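Long-range contact in pullulanase (Klebsiella oxytoca, PDB 2YOC), which hydrolyses the alpha-1,6-glucosidic linkages of pullulan and related branched dextrins and is a secreted substrate of a type 2 secretion system: residues B[23-35]-B[149-161]. Sequence-based numbering, arbitrary orientation.
Sequences VRLPDVAVPGEAV and YDSRADAFRAAFG
Pro-31 lies across the first turn of helix 152-159, its CD over one face of the Phe-156 ring, 4.1 Å from the centroid, in a CH-pi contact. With CG anti to the backbone N (chi1 174°), the Phe-156 ring continues toward the loop. The Val-30 side chain crosses it at about a right angle, CG1 lying 3.7 Å from Phe-156 CE1, with Val-28 CG1 near CE2. A second proline repeats the pattern: Pro-26 CG sits over the Phe-160 ring face, 3.9 Å from its centroid, while Leu-25 CG packs on Phe-160 CB. Proline suits this extended loop, where lacking an N-H costs no regular backbone pairing and its ring CH groups meet aromatic faces.

At the helix start the contact turns polar. Glu-33, bent at chi2, brings OE2 to the backbone N of Arg-152, just after N-cap Ser-151, at 2.6 Å; the bond is nearly straight (170°) and uses the syn lone pair. A carboxylate probably suits the positive end of the helix dipole. The Arg-152 guanidinium lies between Pro-31 CB and Glu-33 O on opposite faces, and its NH2 salt-bridges Asp-94. An extended N-terminal segment, leading from strand 23-24 (paired with 203-204), thus lies along helix 152-159, whose phenylalanines also touch helix 49-52.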
loop_
_atom_site.group_PDB
_atom_site.type_symbol
_atom_site.label_atom_id
_atom_site.label_comp_id
_atom_site.label_asym_id
_atom_site.label_seq_id
_atom_site.Cartn_x
_atom_site.Cartn_y
_atom_site.Cartn_z
ATOM N N VAL B 23 31.597 48.005 29.105
ATOM C CA VAL B 23 31.072 46.716 29.525
ATOM C C VAL B 23 31.790 46.304 30.805
ATOM O O VAL B 23 33.015 46.366 30.884
ATOM C CB VAL B 23 31.092 45.656 28.399
ATOM C CG1 VAL B 23 30.685 44.272 28.915
ATOM C CG2 VAL B 23 30.168 46.083 27.254
ATOM N N ARG B 24 31.010 46.005 31.841
ATOM C CA ARG B 24 31.540 45.640 33.145
ATOM C C ARG B 24 30.769 44.495 33.811
ATOM O O ARG B 24 29.624 44.208 33.445
ATOM C CB ARG B 24 31.648 46.872 34.069
ATOM C CG ARG B 24 30.416 47.776 34.098
ATOM C CD ARG B 24 30.448 48.716 35.288
ATOM N NE ARG B 24 29.975 48.109 36.536
ATOM C CZ ARG B 24 28.705 48.111 36.933
ATOM N NH1 ARG B 24 27.764 48.644 36.164
ATOM N NH2 ARG B 24 28.365 47.563 38.094
ATOM N N LEU B 25 31.426 43.828 34.765
ATOM C CA LEU B 25 30.883 42.707 35.537
ATOM C C LEU B 25 29.806 43.199 36.541
ATOM O O LEU B 25 29.837 44.385 36.863
ATOM C CB LEU B 25 32.057 42.044 36.289
ATOM C CG LEU B 25 32.634 40.746 35.706
ATOM C CD1 LEU B 25 33.336 40.982 34.408
ATOM C CD2 LEU B 25 33.611 40.112 36.657
ATOM N N PRO B 26 28.864 42.364 37.075
ATOM C CA PRO B 26 27.889 42.883 38.067
ATOM C C PRO B 26 28.532 43.480 39.321
ATOM O O PRO B 26 29.587 42.991 39.719
ATOM C CB PRO B 26 27.032 41.652 38.412
ATOM C CG PRO B 26 27.868 40.479 38.071
ATOM C CD PRO B 26 28.639 40.929 36.840
ATOM N N ASP B 27 27.950 44.568 39.903
ATOM C CA ASP B 27 28.512 45.221 41.107
ATOM C C ASP B 27 28.348 44.362 42.364
ATOM O O ASP B 27 27.504 44.614 43.220
ATOM C CB ASP B 27 28.033 46.676 41.298
ATOM C CG ASP B 27 28.829 47.492 42.324
ATOM O OD1 ASP B 27 29.963 47.074 42.683
ATOM O OD2 ASP B 27 28.343 48.571 42.726
ATOM N N VAL B 28 29.162 43.321 42.433
ATOM C CA VAL B 28 29.219 42.318 43.489
ATOM C C VAL B 28 30.713 42.055 43.682
ATOM O O VAL B 28 31.409 41.812 42.692
ATOM C CB VAL B 28 28.473 41.019 43.038
ATOM C CG1 VAL B 28 28.845 39.820 43.931
ATOM C CG2 VAL B 28 26.950 41.223 42.972
ATOM N N ALA B 29 31.216 42.116 44.914
ATOM C CA ALA B 29 32.635 41.867 45.163
ATOM C C ALA B 29 32.993 40.396 44.844
ATOM O O ALA B 29 32.111 39.526 44.869
ATOM C CB ALA B 29 32.977 42.198 46.605
ATOM N N VAL B 30 34.267 40.126 44.494
ATOM C CA VAL B 30 34.676 38.754 44.198
ATOM C C VAL B 30 34.694 37.920 45.491
ATOM O O VAL B 30 35.225 38.383 46.502
ATOM C CB VAL B 30 35.945 38.602 43.314
ATOM C CG1 VAL B 30 35.788 39.330 41.988
ATOM C CG2 VAL B 30 37.213 39.053 44.030
ATOM N N PRO B 31 34.054 36.734 45.496
ATOM C CA PRO B 31 33.998 35.923 46.726
ATOM C C PRO B 31 35.317 35.323 47.195
ATOM O O PRO B 31 36.216 35.065 46.387
ATOM C CB PRO B 31 33.002 34.833 46.377
ATOM C CG PRO B 31 33.091 34.711 44.902
ATOM C CD PRO B 31 33.343 36.084 44.383
ATOM N N GLY B 32 35.384 35.062 48.500
ATOM C CA GLY B 32 36.574 34.524 49.148
ATOM C C GLY B 32 36.411 33.242 49.934
ATOM O O GLY B 32 36.864 33.162 51.080
ATOM N N GLU B 33 35.810 32.212 49.300
ATOM C CA GLU B 33 35.601 30.857 49.837
ATOM C C GLU B 33 34.558 30.722 50.932
ATOM O O GLU B 33 33.707 29.838 50.844
ATOM C CB GLU B 33 36.919 30.155 50.257
ATOM C CG GLU B 33 38.026 30.097 49.211
ATOM C CD GLU B 33 37.607 29.800 47.784
ATOM O OE1 GLU B 33 37.450 28.608 47.432
ATOM O OE2 GLU B 33 37.428 30.772 47.018
ATOM N N ALA B 34 34.638 31.559 51.977
ATOM C CA ALA B 34 33.769 31.539 53.162
ATOM C C ALA B 34 34.032 30.333 54.089
ATOM O O ALA B 34 33.920 30.482 55.308
ATOM C CB ALA B 34 32.292 31.632 52.780
ATOM N N VAL B 35 34.395 29.152 53.520
ATOM C CA VAL B 35 34.685 27.925 54.275
ATOM C C VAL B 35 35.981 27.255 53.778
ATOM O O VAL B 35 36.112 26.960 52.589
ATOM C CB VAL B 35 33.459 26.964 54.314
ATOM C CG1 VAL B 35 33.853 25.542 54.701
ATOM C CG2 VAL B 35 32.377 27.491 55.258
ATOM N N TYR B 149 37.061 24.506 40.042
ATOM C CA TYR B 149 37.912 25.668 40.338
ATOM C C TYR B 149 38.494 25.552 41.736
ATOM O O TYR B 149 37.852 24.981 42.616
ATOM C CB TYR B 149 37.117 26.985 40.189
ATOM C CG TYR B 149 36.489 27.161 38.823
ATOM C CD1 TYR B 149 35.266 26.571 38.513
ATOM C CD2 TYR B 149 37.118 27.909 37.837
ATOM C CE1 TYR B 149 34.693 26.711 37.250
ATOM C CE2 TYR B 149 36.552 28.064 36.575
ATOM C CZ TYR B 149 35.341 27.458 36.284
ATOM O OH TYR B 149 34.793 27.575 35.032
ATOM N N ASP B 150 39.712 26.079 41.947
ATOM C CA ASP B 150 40.344 26.041 43.268
ATOM C C ASP B 150 39.725 27.093 44.188
ATOM O O ASP B 150 39.753 26.951 45.418
ATOM C CB ASP B 150 41.875 26.212 43.173
ATOM C CG ASP B 150 42.347 27.456 42.439
ATOM O OD1 ASP B 150 41.978 27.622 41.247
ATOM O OD2 ASP B 150 43.124 28.246 43.041
ATOM N N SER B 151 39.161 28.143 43.586
ATOM C CA SER B 151 38.550 29.219 44.335
ATOM C C SER B 151 37.172 29.599 43.831
ATOM O O SER B 151 36.823 29.337 42.678
ATOM C CB SER B 151 39.473 30.436 44.397
ATOM O OG SER B 151 39.293 31.330 43.311
ATOM N N ARG B 152 36.400 30.233 44.711
ATOM C CA ARG B 152 35.085 30.769 44.431
ATOM C C ARG B 152 35.287 31.955 43.476
ATOM O O ARG B 152 34.451 32.192 42.603
ATOM C CB ARG B 152 34.450 31.233 45.738
ATOM C CG ARG B 152 32.984 30.894 45.841
ATOM C CD ARG B 152 32.736 30.261 47.177
ATOM N NE ARG B 152 31.550 30.773 47.859
ATOM C CZ ARG B 152 31.566 31.760 48.751
ATOM N NH1 ARG B 152 32.702 32.381 49.045
ATOM N NH2 ARG B 152 30.449 32.141 49.341
ATOM N N ALA B 153 36.437 32.664 43.623
ATOM C CA ALA B 153 36.858 33.801 42.800
ATOM C C ALA B 153 37.042 33.364 41.337
ATOM O O ALA B 153 36.353 33.886 40.445
ATOM C CB ALA B 153 38.155 34.391 43.350
ATOM N N ASP B 154 37.919 32.349 41.121
ATOM C CA ASP B 154 38.235 31.736 39.827
ATOM C C ASP B 154 36.959 31.281 39.118
ATOM O O ASP B 154 36.832 31.463 37.903
ATOM C CB ASP B 154 39.211 30.558 40.013
ATOM C CG ASP B 154 40.643 30.947 40.352
ATOM O OD1 ASP B 154 40.831 31.867 41.184
ATOM O OD2 ASP B 154 41.575 30.296 39.828
ATOM N N ALA B 155 35.995 30.746 39.897
ATOM C CA ALA B 155 34.693 30.319 39.409
ATOM C C ALA B 155 33.844 31.535 39.019
ATOM O O ALA B 155 33.326 31.576 37.909
ATOM C CB ALA B 155 33.982 29.502 40.469
ATOM N N PHE B 156 33.721 32.532 39.916
ATOM C CA PHE B 156 32.948 33.760 39.691
ATOM C C PHE B 156 33.401 34.475 38.396
ATOM O O PHE B 156 32.557 34.834 37.551
ATOM C CB PHE B 156 33.028 34.660 40.944
ATOM C CG PHE B 156 32.404 36.027 40.841
ATOM C CD1 PHE B 156 33.162 37.119 40.441
ATOM C CD2 PHE B 156 31.091 36.243 41.230
ATOM C CE1 PHE B 156 32.594 38.390 40.362
ATOM C CE2 PHE B 156 30.527 37.518 41.161
ATOM C CZ PHE B 156 31.269 38.572 40.690
ATOM N N ARG B 157 34.743 34.631 38.232
ATOM C CA ARG B 157 35.358 35.253 37.049
ATOM C C ARG B 157 34.926 34.488 35.770
ATOM O O ARG B 157 34.504 35.102 34.781
ATOM C CB ARG B 157 36.894 35.282 37.193
ATOM C CG ARG B 157 37.436 36.279 38.221
ATOM C CD ARG B 157 38.928 36.060 38.410
ATOM N NE ARG B 157 39.471 36.741 39.588
ATOM C CZ ARG B 157 40.260 36.163 40.496
ATOM N NH1 ARG B 157 40.589 34.881 40.380
ATOM N NH2 ARG B 157 40.727 36.862 41.524
ATOM N N ALA B 158 34.975 33.141 35.844
ATOM C CA ALA B 158 34.572 32.227 34.788
ATOM C C ALA B 158 33.083 32.335 34.522
ATOM O O ALA B 158 32.664 32.278 33.375
ATOM C CB ALA B 158 34.911 30.816 35.182
ATOM N N ALA B 159 32.282 32.516 35.571
ATOM C CA ALA B 159 30.839 32.664 35.452
ATOM C C ALA B 159 30.467 33.956 34.725
ATOM O O ALA B 159 29.576 33.957 33.876
ATOM C CB ALA B 159 30.205 32.630 36.826
ATOM N N PHE B 160 31.183 35.043 35.013
ATOM C CA PHE B 160 30.906 36.332 34.369
ATOM C C PHE B 160 31.940 36.644 33.289
ATOM O O PHE B 160 32.514 37.730 33.248
ATOM C CB PHE B 160 30.755 37.428 35.448
ATOM C CG PHE B 160 29.592 37.118 36.367
ATOM C CD1 PHE B 160 28.285 37.325 35.949
ATOM C CD2 PHE B 160 29.800 36.545 37.621
ATOM C CE1 PHE B 160 27.208 37.012 36.787
ATOM C CE2 PHE B 160 28.718 36.192 38.435
ATOM C CZ PHE B 160 27.433 36.443 38.021
ATOM N N GLY B 161 32.168 35.647 32.434
ATOM C CA GLY B 161 33.143 35.700 31.356
ATOM C C GLY B 161 32.847 34.838 30.154
ATOM O O GLY B 161 31.756 34.270 29.995
#